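Local atomic coordinates of glutathione S-transferase (PDB entry 3AY8), a protein that probably transfers glutathione to electrophilic compounds, as a homodimeric, cytosolic glutathione S-transferase of an insect, the silkworm Bombyx mori. Residues S178-P181 and N182-R185; V109-R112 and A113-P117. All blocks are in the same frame, centred on the assembly; numbering follows the deposited sequence.

Interaction 1. Residues S178-P181 and N182-R185; sequences SSFP and NIQR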
loop_
_atom_site.group_PDB
_atom_site.type_symbol
_atom_site.label_atom_id
_atom_site.label_comp_id
_atom_site.label_asym_id
_atom_site.label_seq_id
_atom_site.Cartn_x
_atom_site.Cartn_y
_atom_site.Cartn_z
ATOM N N SER A 178 16.669 12.929 14.194
ATOM C CA SER A 178 18.087 12.896 14.604
ATOM C C SER A 178 18.583 11.461 14.808
ATOM O O SER A 178 19.760 11.172 14.592
ATOM C CB SER A 178 18.317 13.727 15.873
ATOM O OG SER A 178 17.597 13.192 16.976
ATOM N N SER A 179 17.680 10.565 15.201
ATOM C CA SER A 179 18.002 9.149 15.363
ATOM C C SER A 179 18.224 8.427 14.024
ATOM O O SER A 179 18.644 7.269 13.998
ATOM C CB SER A 179 16.894 8.442 16.143
ATOM O OG SER A 179 16.845 8.858 17.501
ATOM N N PHE A 180 17.941 9.103 12.909
ATOM C CA PHE A 180 18.033 8.460 11.599
ATOM C C PHE A 180 18.927 9.208 10.618
ATOM O O PHE A 180 18.427 9.881 9.708
ATOM C CB PHE A 180 16.631 8.223 11.014
ATOM C CG PHE A 180 15.640 7.688 12.010
ATOM C CD1 PHE A 180 15.827 6.438 12.604
ATOM C CD2 PHE A 180 14.509 8.430 12.349
ATOM C CE1 PHE A 180 14.906 5.944 13.528
ATOM C CE2 PHE A 180 13.582 7.948 13.265
ATOM C CZ PHE A 180 13.781 6.700 13.861
ATOM N N PRO A 181 20.264 9.087 10.788
ATOM C CA PRO A 181 21.185 9.853 9.945
ATOM C C PRO A 181 21.071 9.534 8.448
ATOM O O PRO A 181 21.339 10.408 7.624
ATOM C CB PRO A 181 22.590 9.475 10.485
ATOM C CG PRO A 181 22.393 8.255 11.326
ATOM C CD PRO A 181 20.972 8.317 11.834
ATOM N N ASN A 182 20.682 8.307 8.099
ATOM C CA ASN A 182 20.533 7.933 6.674
ATOM C C ASN A 182 19.366 8.634 5.973
ATOM O O ASN A 182 19.486 9.016 4.813
ATOM C CB ASN A 182 20.461 6.409 6.490
ATOM C CG ASN A 182 21.714 5.696 7.011
ATOM O OD1 ASN A 182 22.830 6.207 6.892
ATOM N ND2 ASN A 182 21.526 4.521 7.584
ATOM N N ILE A 183 18.252 8.800 6.688
ATOM C CA ILE A 183 17.131 9.625 6.212
ATOM C C ILE A 183 17.562 11.090 6.072
ATOM O O ILE A 183 17.218 11.755 5.090
ATOM C CB ILE A 183 15.864 9.535 7.132
ATOM C CG1 ILE A 183 15.398 8.072 7.291
ATOM C CG2 ILE A 183 14.713 10.404 6.554
ATOM C CD1 ILE A 183 14.185 7.879 8.204
ATOM N N GLN A 184 18.303 11.597 7.058
ATOM C CA GLN A 184 18.821 12.978 6.996
ATOM C C GLN A 184 19.657 13.215 5.742
ATOM O O GLN A 184 19.499 14.230 5.074
ATOM C CB GLN A 184 19.637 13.326 8.250
ATOM C CG GLN A 184 18.801 13.406 9.518
ATOM C CD GLN A 184 19.620 13.763 10.734
ATOM O OE1 GLN A 184 20.576 13.070 11.083
ATOM N NE2 GLN A 184 19.236 14.837 11.403
ATOM N N ARG A 185 20.524 12.259 5.413
ATOM C CA ARG A 185 21.344 12.329 4.201
ATOM C C ARG A 185 20.464 12.303 2.940
ATOM O O ARG A 185 20.618 13.117 2.020
ATOM C CB ARG A 185 22.315 11.146 4.162
ATOM C CG ARG A 185 23.173 11.069 2.880
ATOM C CD ARG A 185 23.747 9.670 2.652
ATOM N NE ARG A 185 22.767 8.755 2.056
ATOM C CZ ARG A 185 22.420 7.565 2.548
ATOM N NH1 ARG A 185 22.968 7.106 3.674
ATOM N NH2 ARG A 185 21.521 6.820 1.906
#

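Interaction 2. Residues V109-R112 and A113-P117; sequences VKIR and AICFP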
loop_
_atom_site.group_PDB
_atom_site.type_symbol
_atom_site.label_atom_id
_atom_site.label_comp_id
_atom_site.label_asym_id
_atom_site.label_seq_id
_atom_site.Cartn_x
_atom_site.Cartn_y
_atom_site.Cartn_z
ATOM N N VAL A 109 0.541 5.642 5.855
ATOM C CA VAL A 109 -0.507 5.185 6.759
ATOM C C VAL A 109 -0.308 5.736 8.186
ATOM O O VAL A 109 -1.258 6.183 8.825
ATOM C CB VAL A 109 -0.548 3.621 6.785
ATOM C CG1 VAL A 109 -1.237 3.088 8.049
ATOM C CG2 VAL A 109 -1.231 3.112 5.541
ATOM N N LYS A 110 0.931 5.704 8.663
ATOM C CA LYS A 110 1.245 6.128 10.028
ATOM C C LYS A 110 1.362 7.651 10.167
ATOM O O LYS A 110 1.075 8.202 11.222
ATOM C CB LYS A 110 2.510 5.423 10.510
ATOM C CG LYS A 110 2.273 3.936 10.804
ATOM C CD LYS A 110 3.567 3.219 11.163
ATOM C CE LYS A 110 3.368 1.683 11.094
ATOM N NZ LYS A 110 4.516 1.030 11.776
ATOM N N ILE A 111 1.779 8.321 9.098
ATOM C CA ILE A 111 1.722 9.781 9.028
ATOM C C ILE A 111 0.257 10.224 9.079
ATOM O O ILE A 111 -0.130 11.091 9.862
ATOM C CB ILE A 111 2.430 10.298 7.745
ATOM C CG1 ILE A 111 3.942 10.008 7.832
ATOM C CG2 ILE A 111 2.142 11.798 7.529
ATOM C CD1 ILE A 111 4.755 10.201 6.484
ATOM N N ARG A 112 -0.565 9.587 8.257
ATOM C CA ARG A 112 -1.985 9.886 8.222
ATOM C C ARG A 112 -2.700 9.626 9.570
ATOM O O ARG A 112 -3.556 10.412 9.970
ATOM C CB ARG A 112 -2.630 9.069 7.120
ATOM C CG ARG A 112 -3.864 9.684 6.568
ATOM C CD ARG A 112 -4.545 8.715 5.603
ATOM N NE ARG A 112 -5.624 9.393 4.892
ATOM C CZ ARG A 112 -6.917 9.275 5.186
ATOM N NH1 ARG A 112 -7.815 9.947 4.469
ATOM N NH2 ARG A 112 -7.323 8.483 6.179
ATOM N N ALA A 113 -2.345 8.532 10.244
ATOM C CA ALA A 113 -2.901 8.202 11.572
ATOM C C ALA A 113 -2.689 9.333 12.577
ATOM O O ALA A 113 -3.533 9.577 13.438
ATOM C CB ALA A 113 -2.310 6.906 12.101
ATOM N N ILE A 114 -1.568 10.029 12.443
ATOM C CA ILE A 114 -1.272 11.208 13.260
ATOM C C ILE A 114 -1.993 12.464 12.752
ATOM O O ILE A 114 -2.685 13.148 13.519
ATOM C CB ILE A 114 0.251 11.453 13.325
ATOM C CG1 ILE A 114 0.924 10.335 14.126
ATOM C CG2 ILE A 114 0.594 12.858 13.915
ATOM C CD1 ILE A 114 2.400 10.125 13.772
ATOM N N CYS A 115 -1.858 12.753 11.459
ATOM C CA CYS A 115 -2.284 14.053 10.927
ATOM C C CYS A 115 -3.770 14.217 10.620
ATOM O O CYS A 115 -4.310 15.304 10.812
ATOM C CB CYS A 115 -1.450 14.447 9.709
ATOM S SG CYS A 115 0.305 14.592 10.078
ATOM N N PHE A 116 -4.420 13.163 10.134
ATOM C CA PHE A 116 -5.834 13.241 9.766
ATOM C C PHE A 116 -6.754 13.619 10.944
ATOM O O PHE A 116 -7.644 14.460 10.787
ATOM C CB PHE A 116 -6.298 11.933 9.114
ATOM C CG PHE A 116 -7.734 11.950 8.665
ATOM C CD1 PHE A 116 -8.060 12.277 7.345
ATOM C CD2 PHE A 116 -8.761 11.633 9.554
ATOM C CE1 PHE A 116 -9.385 12.295 6.919
ATOM C CE2 PHE A 116 -10.097 11.656 9.142
ATOM C CZ PHE A 116 -10.408 11.984 7.820
ATOM N N PRO A 117 -6.569 12.989 12.119
ATOM C CA PRO A 117 -7.456 13.367 13.219
ATOM C C PRO A 117 -7.200 14.781 13.732
ATOM O O PRO A 117 -8.120 15.409 14.273
ATOM C CB PRO A 117 -7.125 12.336 14.301
ATOM C CG PRO A 117 -6.590 11.165 13.536
ATOM C CD PRO A 117 -5.786 11.785 12.456
#

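Interaction 1. Residues S178-P181 and N182-R185
Arg185 N donates to Pro181 O at 3.0 Å, a bond of the first turn of helix 181-190, whose N-cap position is held by Phe180. Its donor lies 26° out of the carbonyl plane. One residue earlier, Gln184 N binds Phe180 O in the carbonyl plane with a nearly straight N-H (165°) at 3.2 Å. The cap residue thus contributes its backbone carbonyl to the helix. Proline suits the position that follows: first-turn amides have no carbonyl a turn earlier within the helix to bond, so the lack of an N-H on Pro181 breaks no helix bond. The next amides are met from outside the segment: Asn182 N bonds Asn142 OD1, and Ile183 N bonds the same oxygen weakly. Asn142 of helix 128-147 thus supplies the side-chain acceptor that a phenylalanine at the N-cap position lacks. Asn182 returns the contact through ND2, which bonds Glu146, while the Arg185 guanidinium reaches the carbonyl oxygens of Leu145 and Lys149. On the side facing helix 128-147, Phe180 and Ile183 lie side by side and point the same way, and Ile183 CD1 comes within 3.7 Å of Phe180 CB. With its CG1 beside the backbone N (chi1 -56°) and CD1 extended beyond it, the isoleucine runs alongside the phenylalanine, CD1 approaching the ring obliquely. Gln184 stretches back over the start of the turn as an extended chain, its CG 3.5 Å from Phe180 O. Its amide places OE1 3.5 Å from Pro181 CA and NE2 3.9 Å from Ser178 CA.

Interaction 2. Residues V109-R112 and A113-P117
Helix 90-120, the long first helix of the all-helical GST C-terminal domain, shows in residues 109-117 how side chains four apart in sequence share a helix face and how a proline interrupts the backbone pattern. Arg112 and Phe116 run side by side in the same direction. Both have CG anti to the backbone N (chi1 -154° and -178°), and the arginine stays extended from CG to NE, which brings NH2 over one face of the phenyl ring, while CZ and NH1 lie past its CD1-CE1 side. The planes are 26° apart and the overlap is offset: Phe116 CD1 sits over the rim of the guanidinium, 3.7 Å from Arg112 NH1. Along the backbone, Phe116 N bonds Arg112 O at 2.9 Å. Cys115 N does the same with Ile111 O, also 2.9 Å and nearly straight on to the carbonyl, whereas Ile114 N is shared weakly between Lys110 O (3.4 Å) and Ile111 O (3.1 Å). At Pro117 the regular bonding fails, since its nitrogen carries no hydrogen; the helix kinks there, and the ring CD rests 3.6 Å from Arg112 O. On the inward side, Ile111 CG2 lies 4.2 Å from Cys115 SG. These two buried residues face helix 158-173, where both touch Ile170, and Cys115 also reaches Phe206 and Val210 of helix 196-213. Ile114 packs on Leu130 and Leu134 of helix 128-147, the helix to which Lys110 is tied by a salt bridge to Asp133 and a hydrogen bond to Thr137, while Val109 meets Val109 of the second subunit.

Two places where proline enters a helix can be compared here. In interaction 1 it stands at the first turn, where a missing amide hydrogen breaks no bond to a preceding turn; in interaction 2 it falls within helix 90-120 and coincides with a kink. The contacts do not touch: their centres are 21 Å apart and their nearest atoms about 10 Å. Helix 128-147 joins them indirectly, meeting residues 109-117 through Leu130, Asp133, Leu134 and Thr137 and residues 178-185 through Leu138, Asn142, Leu145 and Glu146. Both belong to the helical C-terminal domain; in this family glutathione is bound chiefly by the thioredoxin-like N-terminal domain.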